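LPS-assembly lipoprotein (PDB 4KWY) probably serves as the outer-membrane lipoprotein LptE, working in the assembly of lipopolysaccharide at the cell surface. Local coordinates at residues Trp76-Ala81 with Ala85-Gly90; Ser8-Ile13 with Thr132-Lys137; Thr15-Gly20 with Leu25-Leu30; Asp31-His36 with Lys125-Leu130. One frame throughout, in Å; residues are numbered along the deposited sequence.

In the fold
The contacts build the alpha/beta fold of this LptE-family protein: contact 1 pairs strands 67-80 and 86-99 in a hairpin, contact 3 lays helix 21-34 against strand 13-17 of the sheet, and contacts 2 and 4 join helices to one another. The centres of contacts 1 and 3 are about 15 Å apart, and they reach the same sheet without touching. Contacts 2 and 4 both use helix 104-135, with centres about 9 Å apart, and Ser11 O to His36 ND1 at 2.6 Å, a probable hydrogen bond, ties them together. Contact 1 meets contact 4 through His88 NE2 and Asp129 OD1, 2.8 Å apart, and meets contact 2 through Trp133, whose CZ3 lies 3.6 Å from Leu78 CD2.

Contact 1 of 4, residues Trp76-Ala81 with Ala85-Gly90; sequences WRLLDA and AEVHKG
A classic beta bulge interrupts this antiparallel hairpin, where Val87 and His88 together face Leu78. Leu78 O accepts a bond from Val87 N at 2.8 Å and a weak one from His88 N, while Leu78 N gives its hydrogen to His88 O. The extra residue shifts the register by one: Arg77 pairs with Lys89, but Leu79 pairs with Glu86. Toward the turn, Asp80 N reaches Ala85 O at 2.8 Å. At the far end Trp76 and Gly90 exchange two backbone bonds, and the indole folds back over its partner strand. Its chi1 of 51° sets CG between the backbone N and the carbonyl carbon, which lays the six-membered ring over Gly90 CA in a CH-pi contact, 3.8 Å from CA to the ring centroid. With no side chain on Gly90, the ring can lie directly on the backbone. The outer edge of the same ring points at the face of His88 in an offset edge-to-face pair, planes 72° apart. On the other face of the sheet, Glu86 OE1 comes to the guanidinium edge of Arg77 in a long salt bridge, 3.4 Å from NH1, and Leu79 CD2 rests on Glu86 CB at 3.8 Å. Strand 44-50 flanks strand 67-80 on its other side, bonding to Arg77 and Leu79 through Tyr47 and Lys45. Helix 104-135 covers the face carrying Trp76, Leu78 and His88: His88 NE2 bonds to Asp129 and its ring stacks on Trp133, while Trp76 NE1 is held by Thr92 of strand 86-99.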
loop_
_atom_site.group_PDB
_atom_site.type_symbol
_atom_site.label_atom_id
_atom_site.label_comp_id
_atom_site.label_asym_id
_atom_site.label_seq_id
_atom_site.Cartn_x
_atom_site.Cartn_y
_atom_site.Cartn_z
ATOM N N TRP A 76 -4.806 6.153 5.652
ATOM C CA TRP A 76 -5.266 4.871 6.164
ATOM C C TRP A 76 -5.609 4.921 7.665
ATOM O O TRP A 76 -5.005 5.679 8.423
ATOM C CB TRP A 76 -4.241 3.769 5.850
ATOM C CG TRP A 76 -2.840 4.084 6.254
ATOM C CD1 TRP A 76 -1.873 4.681 5.494
ATOM C CD2 TRP A 76 -2.237 3.786 7.515
ATOM N NE1 TRP A 76 -0.698 4.772 6.206
ATOM C CE2 TRP A 76 -0.892 4.230 7.452
ATOM C CE3 TRP A 76 -2.710 3.191 8.703
ATOM C CZ2 TRP A 76 -0.011 4.097 8.529
ATOM C CZ3 TRP A 76 -1.824 3.016 9.756
ATOM C CH2 TRP A 76 -0.494 3.481 9.671
ATOM N N ARG A 77 -6.586 4.082 8.068
ATOM C CA ARG A 77 -7.103 3.916 9.442
ATOM C C ARG A 77 -7.016 2.471 9.882
ATOM O O ARG A 77 -7.444 1.586 9.138
ATOM C CB ARG A 77 -8.582 4.341 9.530
ATOM C CG ARG A 77 -8.836 5.763 9.211
ATOM C CD ARG A 77 -10.296 6.101 9.295
ATOM N NE ARG A 77 -10.586 7.135 8.297
ATOM C CZ ARG A 77 -10.589 8.443 8.540
ATOM N NH1 ARG A 77 -10.408 8.898 9.774
ATOM N NH2 ARG A 77 -10.827 9.306 7.559
ATOM N N LEU A 78 -6.556 2.231 11.113
ATOM C CA LEU A 78 -6.501 0.886 11.683
ATOM C C LEU A 78 -7.603 0.779 12.710
ATOM O O LEU A 78 -7.653 1.587 13.642
ATOM C CB LEU A 78 -5.117 0.566 12.284
ATOM C CG LEU A 78 -4.904 -0.901 12.733
ATOM C CD1 LEU A 78 -4.713 -1.838 11.520
ATOM C CD2 LEU A 78 -3.727 -1.016 13.645
ATOM N N LEU A 79 -8.536 -0.151 12.507
ATOM C CA LEU A 79 -9.635 -0.275 13.460
ATOM C C LEU A 79 -9.576 -1.559 14.252
ATOM O O LEU A 79 -9.026 -2.565 13.793
ATOM C CB LEU A 79 -11.025 -0.197 12.781
ATOM C CG LEU A 79 -11.264 0.799 11.664
ATOM C CD1 LEU A 79 -12.642 0.664 11.165
ATOM C CD2 LEU A 79 -11.014 2.233 12.109
ATOM N N ASP A 80 -10.203 -1.535 15.417
ATOM C CA ASP A 80 -10.435 -2.745 16.183
ATOM C C ASP A 80 -11.574 -3.467 15.425
ATOM O O ASP A 80 -12.651 -2.880 15.239
ATOM C CB ASP A 80 -10.794 -2.416 17.642
ATOM C CG ASP A 80 -10.881 -3.628 18.562
ATOM O OD1 ASP A 80 -11.616 -4.584 18.225
ATOM O OD2 ASP A 80 -10.250 -3.600 19.639
ATOM N N ALA A 81 -11.326 -4.709 14.948
ATOM C CA ALA A 81 -12.285 -5.489 14.159
ATOM C C ALA A 81 -13.543 -5.850 14.925
ATOM O O ALA A 81 -14.533 -6.233 14.301
ATOM C CB ALA A 81 -11.632 -6.753 13.632
ATOM N N ALA A 85 -13.524 0.796 16.602
ATOM C CA ALA A 85 -12.817 1.962 17.115
ATOM C C ALA A 85 -11.503 2.098 16.366
ATOM O O ALA A 85 -10.812 1.101 16.132
ATOM C CB ALA A 85 -12.582 1.838 18.620
ATOM N N GLU A 86 -11.178 3.331 15.974
ATOM C CA GLU A 86 -9.935 3.662 15.308
ATOM C C GLU A 86 -8.838 3.646 16.369
ATOM O O GLU A 86 -8.917 4.394 17.348
ATOM C CB GLU A 86 -10.084 5.006 14.605
ATOM C CG GLU A 86 -8.940 5.362 13.671
ATOM C CD GLU A 86 -8.882 6.860 13.441
ATOM O OE1 GLU A 86 -9.795 7.396 12.770
ATOM O OE2 GLU A 86 -7.993 7.515 14.033
ATOM N N VAL A 87 -7.865 2.727 16.221
ATOM C CA VAL A 87 -6.812 2.520 17.220
ATOM C C VAL A 87 -5.482 3.107 16.780
ATOM O O VAL A 87 -4.580 3.284 17.622
ATOM C CB VAL A 87 -6.658 1.025 17.629
ATOM C CG1 VAL A 87 -7.883 0.547 18.394
ATOM C CG2 VAL A 87 -6.357 0.117 16.440
ATOM N N HIS A 88 -5.374 3.435 15.475
ATOM C CA HIS A 88 -4.191 4.000 14.827
ATOM C C HIS A 88 -4.542 4.458 13.422
ATOM O O HIS A 88 -5.423 3.885 12.778
ATOM C CB HIS A 88 -3.057 2.947 14.788
ATOM C CG HIS A 88 -1.705 3.476 14.404
ATOM N ND1 HIS A 88 -1.190 4.641 14.964
ATOM C CD2 HIS A 88 -0.777 2.951 13.567
ATOM C CE1 HIS A 88 -0.003 4.814 14.406
ATOM N NE2 HIS A 88 0.296 3.817 13.569
ATOM N N LYS A 89 -3.853 5.483 12.942
ATOM C CA LYS A 89 -4.029 5.978 11.574
ATOM C C LYS A 89 -2.674 6.490 10.985
ATOM O O LYS A 89 -1.630 6.478 11.667
ATOM C CB LYS A 89 -5.158 7.034 11.503
ATOM C CG LYS A 89 -4.845 8.461 11.921
ATOM C CD LYS A 89 -6.087 9.299 11.650
ATOM C CE LYS A 89 -5.899 10.787 11.808
ATOM N NZ LYS A 89 -7.178 11.535 11.602
ATOM N N GLY A 90 -2.701 6.867 9.712
ATOM C CA GLY A 90 -1.528 7.376 9.026
ATOM C C GLY A 90 -1.822 7.920 7.648
ATOM O O GLY A 90 -2.950 7.830 7.134
#

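Contact 2 of 4, residues Ser8-Ile13 with Thr132-Lys137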
loop_
_atom_site.group_PDB
_atom_site.type_symbol
_atom_site.label_atom_id
_atom_site.label_comp_id
_atom_site.label_asym_id
_atom_site.label_seq_id
_atom_site.Cartn_x
_atom_site.Cartn_y
_atom_site.Cartn_z
ATOM N N SER A 8 2.782 -12.231 14.538
ATOM C CA SER A 8 1.481 -12.874 14.785
ATOM C C SER A 8 0.369 -11.804 14.802
ATOM O O SER A 8 -0.764 -12.075 14.392
ATOM C CB SER A 8 1.513 -13.638 16.109
ATOM O OG SER A 8 0.227 -14.002 16.583
ATOM N N GLY A 9 0.719 -10.614 15.294
ATOM C CA GLY A 9 -0.157 -9.456 15.364
ATOM C C GLY A 9 -0.355 -8.838 13.995
ATOM O O GLY A 9 -1.474 -8.456 13.641
ATOM N N LEU A 10 0.731 -8.751 13.208
ATOM C CA LEU A 10 0.685 -8.184 11.863
ATOM C C LEU A 10 -0.192 -9.032 10.947
ATOM O O LEU A 10 -0.991 -8.480 10.189
ATOM C CB LEU A 10 2.090 -8.022 11.250
ATOM C CG LEU A 10 2.951 -6.875 11.764
ATOM C CD1 LEU A 10 4.397 -7.109 11.423
ATOM C CD2 LEU A 10 2.477 -5.526 11.244
ATOM N N SER A 11 -0.090 -10.370 11.056
ATOM C CA SER A 11 -0.890 -11.258 10.224
ATOM C C SER A 11 -2.347 -11.300 10.703
ATOM O O SER A 11 -3.184 -11.837 9.976
ATOM C CB SER A 11 -0.275 -12.655 10.141
ATOM O OG SER A 11 -0.067 -13.249 11.412
ATOM N N SER A 12 -2.669 -10.680 11.883
ATOM C CA SER A 12 -4.057 -10.580 12.380
ATOM C C SER A 12 -4.772 -9.357 11.755
ATOM O O SER A 12 -5.978 -9.195 11.938
ATOM C CB SER A 12 -4.103 -10.514 13.906
ATOM O OG SER A 12 -3.699 -9.248 14.404
ATOM N N ILE A 13 -4.030 -8.515 10.998
ATOM C CA ILE A 13 -4.560 -7.313 10.341
ATOM C C ILE A 13 -5.140 -7.664 8.953
ATOM O O ILE A 13 -4.424 -8.107 8.045
ATOM C CB ILE A 13 -3.514 -6.170 10.244
ATOM C CG1 ILE A 13 -2.992 -5.733 11.627
ATOM C CG2 ILE A 13 -4.083 -4.986 9.493
ATOM C CD1 ILE A 13 -1.725 -4.805 11.592
ATOM N N THR A 132 5.868 -1.120 14.352
ATOM C CA THR A 132 6.339 -0.192 15.384
ATOM C C THR A 132 5.224 -0.003 16.415
ATOM O O THR A 132 5.490 0.044 17.612
ATOM C CB THR A 132 6.776 1.142 14.720
ATOM O OG1 THR A 132 7.806 0.867 13.764
ATOM C CG2 THR A 132 7.292 2.182 15.726
ATOM N N TRP A 133 3.983 0.077 15.946
ATOM C CA TRP A 133 2.792 0.261 16.785
ATOM C C TRP A 133 2.488 -1.029 17.625
ATOM O O TRP A 133 2.318 -0.933 18.842
ATOM C CB TRP A 133 1.618 0.689 15.889
ATOM C CG TRP A 133 0.393 1.061 16.649
ATOM C CD1 TRP A 133 0.128 2.253 17.256
ATOM C CD2 TRP A 133 -0.751 0.235 16.861
ATOM N NE1 TRP A 133 -1.114 2.214 17.849
ATOM C CE2 TRP A 133 -1.673 0.982 17.628
ATOM C CE3 TRP A 133 -1.067 -1.093 16.521
ATOM C CZ2 TRP A 133 -2.898 0.454 18.041
ATOM C CZ3 TRP A 133 -2.282 -1.616 16.933
ATOM C CH2 TRP A 133 -3.179 -0.846 17.680
ATOM N N LEU A 134 2.502 -2.218 16.974
ATOM C CA LEU A 134 2.320 -3.551 17.566
ATOM C C LEU A 134 3.501 -3.975 18.478
ATOM O O LEU A 134 3.329 -4.861 19.325
ATOM C CB LEU A 134 2.168 -4.612 16.470
ATOM C CG LEU A 134 0.806 -4.824 15.834
ATOM C CD1 LEU A 134 0.965 -5.570 14.547
ATOM C CD2 LEU A 134 -0.159 -5.587 16.768
ATOM N N ALA A 135 4.712 -3.398 18.254
ATOM C CA ALA A 135 5.899 -3.666 19.077
ATOM C C ALA A 135 5.735 -3.041 20.459
ATOM O O ALA A 135 6.267 -3.584 21.438
ATOM C CB ALA A 135 7.162 -3.146 18.404
ATOM N N GLY A 136 4.985 -1.934 20.530
ATOM C CA GLY A 136 4.666 -1.265 21.784
ATOM C C GLY A 136 3.892 -2.188 22.716
ATOM O O GLY A 136 4.090 -2.153 23.928
ATOM N N LYS A 137 3.068 -3.072 22.109
ATOM C CA LYS A 137 2.177 -4.108 22.638
ATOM C C LYS A 137 2.912 -5.302 23.274
ATOM O O LYS A 137 2.299 -6.067 24.018
ATOM C CB LYS A 137 1.352 -4.642 21.449
ATOM C CG LYS A 137 -0.129 -4.709 21.663
ATOM C CD LYS A 137 -0.848 -3.826 20.681
ATOM C CE LYS A 137 -2.320 -3.891 20.983
ATOM N NZ LYS A 137 -3.110 -2.840 20.294
#
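Leu134 sends its side chain at Gly9 and Leu10 of helix 5-10 and makes all the cross-contacts here. Its CB bond already points toward the segment 8-13, and chi1 of -83° places CG anti to the carbonyl carbon, carrying both methyls onward to the other backbone. CD2 takes the lesser share, lying 4.1 Å from Gly9 CA, where the glycine has no side chain to stand in its way. CD1 goes deeper: it presses on the peptide link between Gly9 and Leu10, 3.6 Å from Gly9 C and 3.5 Å from Leu10 N. The same CD1 also meets Leu10 CD2 at 3.6 Å, the two side chains crossing at a slant, and reaches the Ile13 CD1 methyl tip to tip at 4.1 Å. One methyl thus touches Gly9, Leu10 and Ile13. The arrangement is plain apolar packing that joins the short N-terminal helix 5-10 to the C-terminal part of helix 104-135. Between Leu10 and Ile13 the chain makes a type I turn, closed by Ile13 N to Leu10 O at 3.1 Å, and this swings Ile13 back toward the leucine at the start of strand 13-17. Tyr44 of the neighbouring strand also packs on both Leu134 and Ile13, while Leu34 of helix 21-34 touches Leu10 and Ile13.

Contact 3 of 4, residues Thr15-Gly20 with Leu25-Leu30; sequences TVAAEG and LLREQL
Van der Waals contact carries the whole meeting of Thr15 and Ala17 with Arg27 and Leu30. Its apolar part centres on the Thr15 methyl: CG2 stands 3.8 Å from Leu30 CD1, the two side chains roughly perpendicular, and 3.9 Å from Arg27 CG. Thr15 and Arg27 pass alongside each other, pointing opposite ways. The strand and helix segments run nearly antiparallel, at 174° with axes 8.4 Å apart, as the first strand and helix of a beta-alpha-beta unit whose second strand, 44-50, lies parallel beside 13-17. Leu48 of that strand touches Thr15, Leu26 and Leu30 between helix and sheet.

The second kind of contact sets the arginine chain against backbone and methyl groups. Arg27 CG is anti to the backbone N (chi1 -168°), sending the chain toward the strand, where CG comes 3.6 Å from Thr15 O and CD 3.7 Å from it. A bend at chi3, -46°, then turns the chain along the strand, bringing NE within 3.8 Å of Ala17 CB. The guanidinium meets this methyl obliquely, with NH2 4.0 Å from Ala17 CB.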
loop_
_atom_site.group_PDB
_atom_site.type_symbol
_atom_site.label_atom_id
_atom_site.label_comp_id
_atom_site.label_asym_id
_atom_site.label_seq_id
_atom_site.Cartn_x
_atom_site.Cartn_y
_atom_site.Cartn_z
ATOM N N THR A 15 -6.653 -6.220 5.619
ATOM C CA THR A 15 -6.579 -5.014 4.799
ATOM C C THR A 15 -7.811 -4.925 3.920
ATOM O O THR A 15 -8.190 -5.892 3.258
ATOM C CB THR A 15 -5.256 -4.991 4.043
ATOM O OG1 THR A 15 -4.237 -5.329 4.980
ATOM C CG2 THR A 15 -4.934 -3.624 3.448
ATOM N N VAL A 16 -8.477 -3.773 4.006
ATOM C CA VAL A 16 -9.721 -3.402 3.317
ATOM C C VAL A 16 -9.425 -2.215 2.382
ATOM O O VAL A 16 -8.863 -1.194 2.791
ATOM C CB VAL A 16 -10.894 -3.052 4.302
ATOM C CG1 VAL A 16 -12.227 -2.949 3.574
ATOM C CG2 VAL A 16 -11.001 -4.047 5.449
ATOM N N ALA A 17 -9.841 -2.350 1.145
ATOM C CA ALA A 17 -9.705 -1.289 0.174
ATOM C C ALA A 17 -10.953 -1.217 -0.683
ATOM O O ALA A 17 -11.581 -2.245 -0.996
ATOM C CB ALA A 17 -8.471 -1.512 -0.693
ATOM N N ALA A 18 -11.317 0.006 -1.054
ATOM C CA ALA A 18 -12.417 0.235 -1.961
ATOM C C ALA A 18 -11.942 -0.040 -3.400
ATOM O O ALA A 18 -10.730 -0.093 -3.648
ATOM C CB ALA A 18 -12.916 1.665 -1.818
ATOM N N GLU A 19 -12.895 -0.236 -4.332
ATOM C CA GLU A 19 -12.643 -0.461 -5.755
ATOM C C GLU A 19 -11.593 0.518 -6.312
ATOM O O GLU A 19 -11.748 1.738 -6.168
ATOM C CB GLU A 19 -13.951 -0.297 -6.541
ATOM C CG GLU A 19 -14.834 -1.533 -6.562
ATOM C CD GLU A 19 -15.865 -1.547 -7.680
ATOM O OE1 GLU A 19 -15.501 -1.242 -8.841
ATOM O OE2 GLU A 19 -17.036 -1.891 -7.395
ATOM N N GLY A 20 -10.535 -0.024 -6.910
ATOM C CA GLY A 20 -9.472 0.780 -7.490
ATOM C C GLY A 20 -8.201 -0.000 -7.716
ATOM O O GLY A 20 -7.908 -0.913 -6.945
ATOM N N LEU A 25 -3.669 -3.117 -5.675
ATOM C CA LEU A 25 -2.226 -3.370 -5.637
ATOM C C LEU A 25 -1.664 -3.214 -4.219
ATOM O O LEU A 25 -0.905 -4.072 -3.775
ATOM C CB LEU A 25 -1.459 -2.461 -6.614
ATOM C CG LEU A 25 -1.625 -2.705 -8.131
ATOM C CD1 LEU A 25 -0.844 -1.674 -8.927
ATOM C CD2 LEU A 25 -1.155 -4.107 -8.551
ATOM N N LEU A 26 -2.047 -2.140 -3.504
ATOM C CA LEU A 26 -1.568 -1.901 -2.143
ATOM C C LEU A 26 -2.051 -2.990 -1.206
ATOM O O LEU A 26 -1.255 -3.474 -0.420
ATOM C CB LEU A 26 -1.956 -0.495 -1.614
ATOM C CG LEU A 26 -1.439 -0.112 -0.206
ATOM C CD1 LEU A 26 0.040 -0.348 -0.060
ATOM C CD2 LEU A 26 -1.743 1.282 0.120
ATOM N N ARG A 27 -3.328 -3.388 -1.295
ATOM C CA ARG A 27 -3.916 -4.446 -0.452
ATOM C C ARG A 27 -3.172 -5.773 -0.658
ATOM O O ARG A 27 -2.805 -6.427 0.322
ATOM C CB ARG A 27 -5.413 -4.612 -0.766
ATOM C CG ARG A 27 -6.195 -5.464 0.244
ATOM C CD ARG A 27 -7.424 -6.171 -0.338
ATOM N NE ARG A 27 -8.281 -5.313 -1.169
ATOM C CZ ARG A 27 -8.471 -5.468 -2.484
ATOM N NH1 ARG A 27 -7.873 -6.459 -3.139
ATOM N NH2 ARG A 27 -9.249 -4.624 -3.153
ATOM N N GLU A 28 -2.925 -6.136 -1.936
ATOM C CA GLU A 28 -2.202 -7.332 -2.370
ATOM C C GLU A 28 -0.802 -7.316 -1.769
ATOM O O GLU A 28 -0.389 -8.320 -1.195
ATOM C CB GLU A 28 -2.136 -7.371 -3.910
ATOM C CG GLU A 28 -1.896 -8.745 -4.514
ATOM C CD GLU A 28 -1.727 -8.784 -6.025
ATOM O OE1 GLU A 28 -1.019 -7.910 -6.579
ATOM O OE2 GLU A 28 -2.266 -9.728 -6.648
ATOM N N GLN A 29 -0.109 -6.159 -1.829
ATOM C CA GLN A 29 1.232 -5.975 -1.282
ATOM C C GLN A 29 1.247 -6.062 0.227
ATOM O O GLN A 29 2.188 -6.618 0.779
ATOM C CB GLN A 29 1.825 -4.627 -1.731
ATOM C CG GLN A 29 2.456 -4.635 -3.129
ATOM C CD GLN A 29 3.495 -5.713 -3.280
ATOM O OE1 GLN A 29 4.441 -5.810 -2.500
ATOM N NE2 GLN A 29 3.267 -6.618 -4.209
ATOM N N LEU A 30 0.239 -5.483 0.895
ATOM C CA LEU A 30 0.125 -5.500 2.349
ATOM C C LEU A 30 -0.247 -6.907 2.846
ATOM O O LEU A 30 0.315 -7.333 3.841
ATOM C CB LEU A 30 -0.894 -4.458 2.841
ATOM C CG LEU A 30 -0.381 -3.034 3.014
ATOM C CD1 LEU A 30 -1.511 -2.075 3.120
ATOM C CD2 LEU A 30 0.470 -2.895 4.259
#

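Contact 4 of 4, residues Asp31-His36 with Lys125-Leu130; sequences DDALAH and KIQLDL
Helices 21-34 and 104-135 come together at their Leu34 and Gln127 turns, where the CA atoms stand 6.7 Å apart. This is helix-to-helix packing on one face of the alpha/beta fold, joining the last turn of 21-34 to the long C-terminal helix. Gln127 carries the partly exposed side of the contact. Its CG is anti to the backbone N, chi1 -172°, which carries it to helix 21-34, 4.0 Å from both Ala33 O and Leu34 CD2. The chain then bends at chi2, -114°, turning the amide alongside Ala33, with OE1 4.1 Å from Ala33 CB. No hydrogen bond crosses between the segments: the glutamine works here through CG, with the amide's CD and OE1 beside Ala33. Leu34 and Gln127 lie next to each other with their chains antiparallel.

The deeper side is made of leucines. Although the first bond of the Leu34 side chain does not point at helix 104-135, its CD2 branch swings across to meet Leu130 as well as Gln127. The first bond of the Leu130 side chain is aimed at helix 21-34, and the two leucines stand crosswise to one another. Beneath them the sheet closes the layer, with Thr15 against Leu34 and with Ile13, Trp76 and Leu78 against Leu130, while Leu10 of the N-terminal helix touches both leucines. Just beyond, Ala35 takes a positive phi of 65° and leads the chain out of the helix. The leucine pair itself meets methyl to methyl, Leu34 CD2 standing 4.1 Å from Leu130 CD1.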
loop_
_atom_site.group_PDB
_atom_site.type_symbol
_atom_site.label_atom_id
_atom_site.label_comp_id
_atom_site.label_asym_id
_atom_site.label_seq_id
_atom_site.Cartn_x
_atom_site.Cartn_y
_atom_site.Cartn_z
ATOM N N ASP A 31 -1.137 -7.650 2.138
ATOM C CA ASP A 31 -1.496 -9.036 2.520
ATOM C C ASP A 31 -0.250 -9.923 2.500
ATOM O O ASP A 31 -0.129 -10.825 3.325
ATOM C CB ASP A 31 -2.601 -9.630 1.615
ATOM C CG ASP A 31 -4.023 -9.182 1.934
ATOM O OD1 ASP A 31 -4.268 -8.741 3.087
ATOM O OD2 ASP A 31 -4.905 -9.310 1.042
ATOM N N ASP A 32 0.695 -9.617 1.595
ATOM C CA ASP A 32 1.987 -10.292 1.456
ATOM C C ASP A 32 2.949 -9.888 2.583
ATOM O O ASP A 32 3.465 -10.761 3.282
ATOM C CB ASP A 32 2.602 -9.956 0.088
ATOM C CG ASP A 32 2.312 -10.949 -1.022
ATOM O OD1 ASP A 32 1.215 -11.566 -1.005
ATOM O OD2 ASP A 32 3.156 -11.075 -1.938
ATOM N N ALA A 33 3.181 -8.575 2.752
ATOM C CA ALA A 33 4.047 -7.993 3.778
ATOM C C ALA A 33 3.557 -8.318 5.218
ATOM O O ALA A 33 4.375 -8.615 6.088
ATOM C CB ALA A 33 4.139 -6.485 3.577
ATOM N N LEU A 34 2.236 -8.278 5.453
ATOM C CA LEU A 34 1.636 -8.569 6.759
ATOM C C LEU A 34 1.475 -10.079 6.999
ATOM O O LEU A 34 1.357 -10.482 8.154
ATOM C CB LEU A 34 0.269 -7.863 6.929
ATOM C CG LEU A 34 0.247 -6.316 6.891
ATOM C CD1 LEU A 34 -1.170 -5.787 6.896
ATOM C CD2 LEU A 34 1.041 -5.703 8.024
ATOM N N ALA A 35 1.496 -10.910 5.924
ATOM C CA ALA A 35 1.329 -12.383 5.949
ATOM C C ALA A 35 -0.088 -12.801 6.421
ATOM O O ALA A 35 -0.271 -13.896 6.979
ATOM C CB ALA A 35 2.401 -13.050 6.810
ATOM N N HIS A 36 -1.095 -11.941 6.149
ATOM C CA HIS A 36 -2.474 -12.235 6.497
ATOM C C HIS A 36 -3.058 -13.208 5.470
ATOM O O HIS A 36 -3.230 -12.860 4.299
ATOM C CB HIS A 36 -3.348 -10.968 6.638
ATOM C CG HIS A 36 -4.790 -11.285 6.968
ATOM N ND1 HIS A 36 -5.157 -11.769 8.217
ATOM C CD2 HIS A 36 -5.891 -11.244 6.181
ATOM C CE1 HIS A 36 -6.462 -11.982 8.154
ATOM N NE2 HIS A 36 -6.948 -11.689 6.949
ATOM N N LYS A 125 6.356 0.890 3.946
ATOM C CA LYS A 125 6.272 2.043 4.865
ATOM C C LYS A 125 5.151 1.873 5.919
ATOM O O LYS A 125 5.372 2.175 7.082
ATOM C CB LYS A 125 6.047 3.338 4.068
ATOM C CG LYS A 125 7.307 3.907 3.463
ATOM C CD LYS A 125 6.987 5.049 2.552
ATOM C CE LYS A 125 7.578 6.342 3.044
ATOM N NZ LYS A 125 7.418 7.433 2.041
ATOM N N ILE A 126 3.964 1.406 5.503
ATOM C CA ILE A 126 2.819 1.155 6.376
ATOM C C ILE A 126 3.128 -0.039 7.356
ATOM O O ILE A 126 2.843 0.067 8.555
ATOM C CB ILE A 126 1.543 0.897 5.520
ATOM C CG1 ILE A 126 1.138 2.155 4.738
ATOM C CG2 ILE A 126 0.366 0.379 6.404
ATOM C CD1 ILE A 126 0.029 1.903 3.691
ATOM N N GLN A 127 3.722 -1.153 6.824
ATOM C CA GLN A 127 4.065 -2.382 7.556
ATOM C C GLN A 127 5.027 -2.079 8.657
ATOM O O GLN A 127 4.885 -2.645 9.722
ATOM C CB GLN A 127 4.659 -3.447 6.613
ATOM C CG GLN A 127 4.865 -4.831 7.242
ATOM C CD GLN A 127 6.324 -5.206 7.336
ATOM O OE1 GLN A 127 6.979 -5.524 6.337
ATOM N NE2 GLN A 127 6.866 -5.184 8.542
ATOM N N LEU A 128 6.003 -1.201 8.402
ATOM C CA LEU A 128 7.009 -0.748 9.356
ATOM C C LEU A 128 6.336 0.108 10.427
ATOM O O LEU A 128 6.621 -0.063 11.603
ATOM C CB LEU A 128 8.123 0.031 8.608
ATOM C CG LEU A 128 9.034 0.950 9.453
ATOM C CD1 LEU A 128 10.085 0.150 10.216
ATOM C CD2 LEU A 128 9.676 2.043 8.618
ATOM N N ASP A 129 5.420 0.994 10.021
ATOM C CA ASP A 129 4.648 1.867 10.913
ATOM C C ASP A 129 3.720 1.034 11.862
ATOM O O ASP A 129 3.671 1.301 13.067
ATOM C CB ASP A 129 3.842 2.848 10.067
ATOM C CG ASP A 129 3.161 3.952 10.823
ATOM O OD1 ASP A 129 2.215 3.650 11.582
ATOM O OD2 ASP A 129 3.510 5.128 10.587
ATOM N N LEU A 130 3.056 0.008 11.322
ATOM C CA LEU A 130 2.182 -0.893 12.076
ATOM C C LEU A 130 2.990 -1.817 12.997
ATOM O O LEU A 130 2.530 -2.111 14.109
ATOM C CB LEU A 130 1.332 -1.751 11.145
ATOM C CG LEU A 130 0.275 -1.077 10.297
ATOM C CD1 LEU A 130 -0.247 -2.051 9.293
ATOM C CD2 LEU A 130 -0.890 -0.580 11.114
#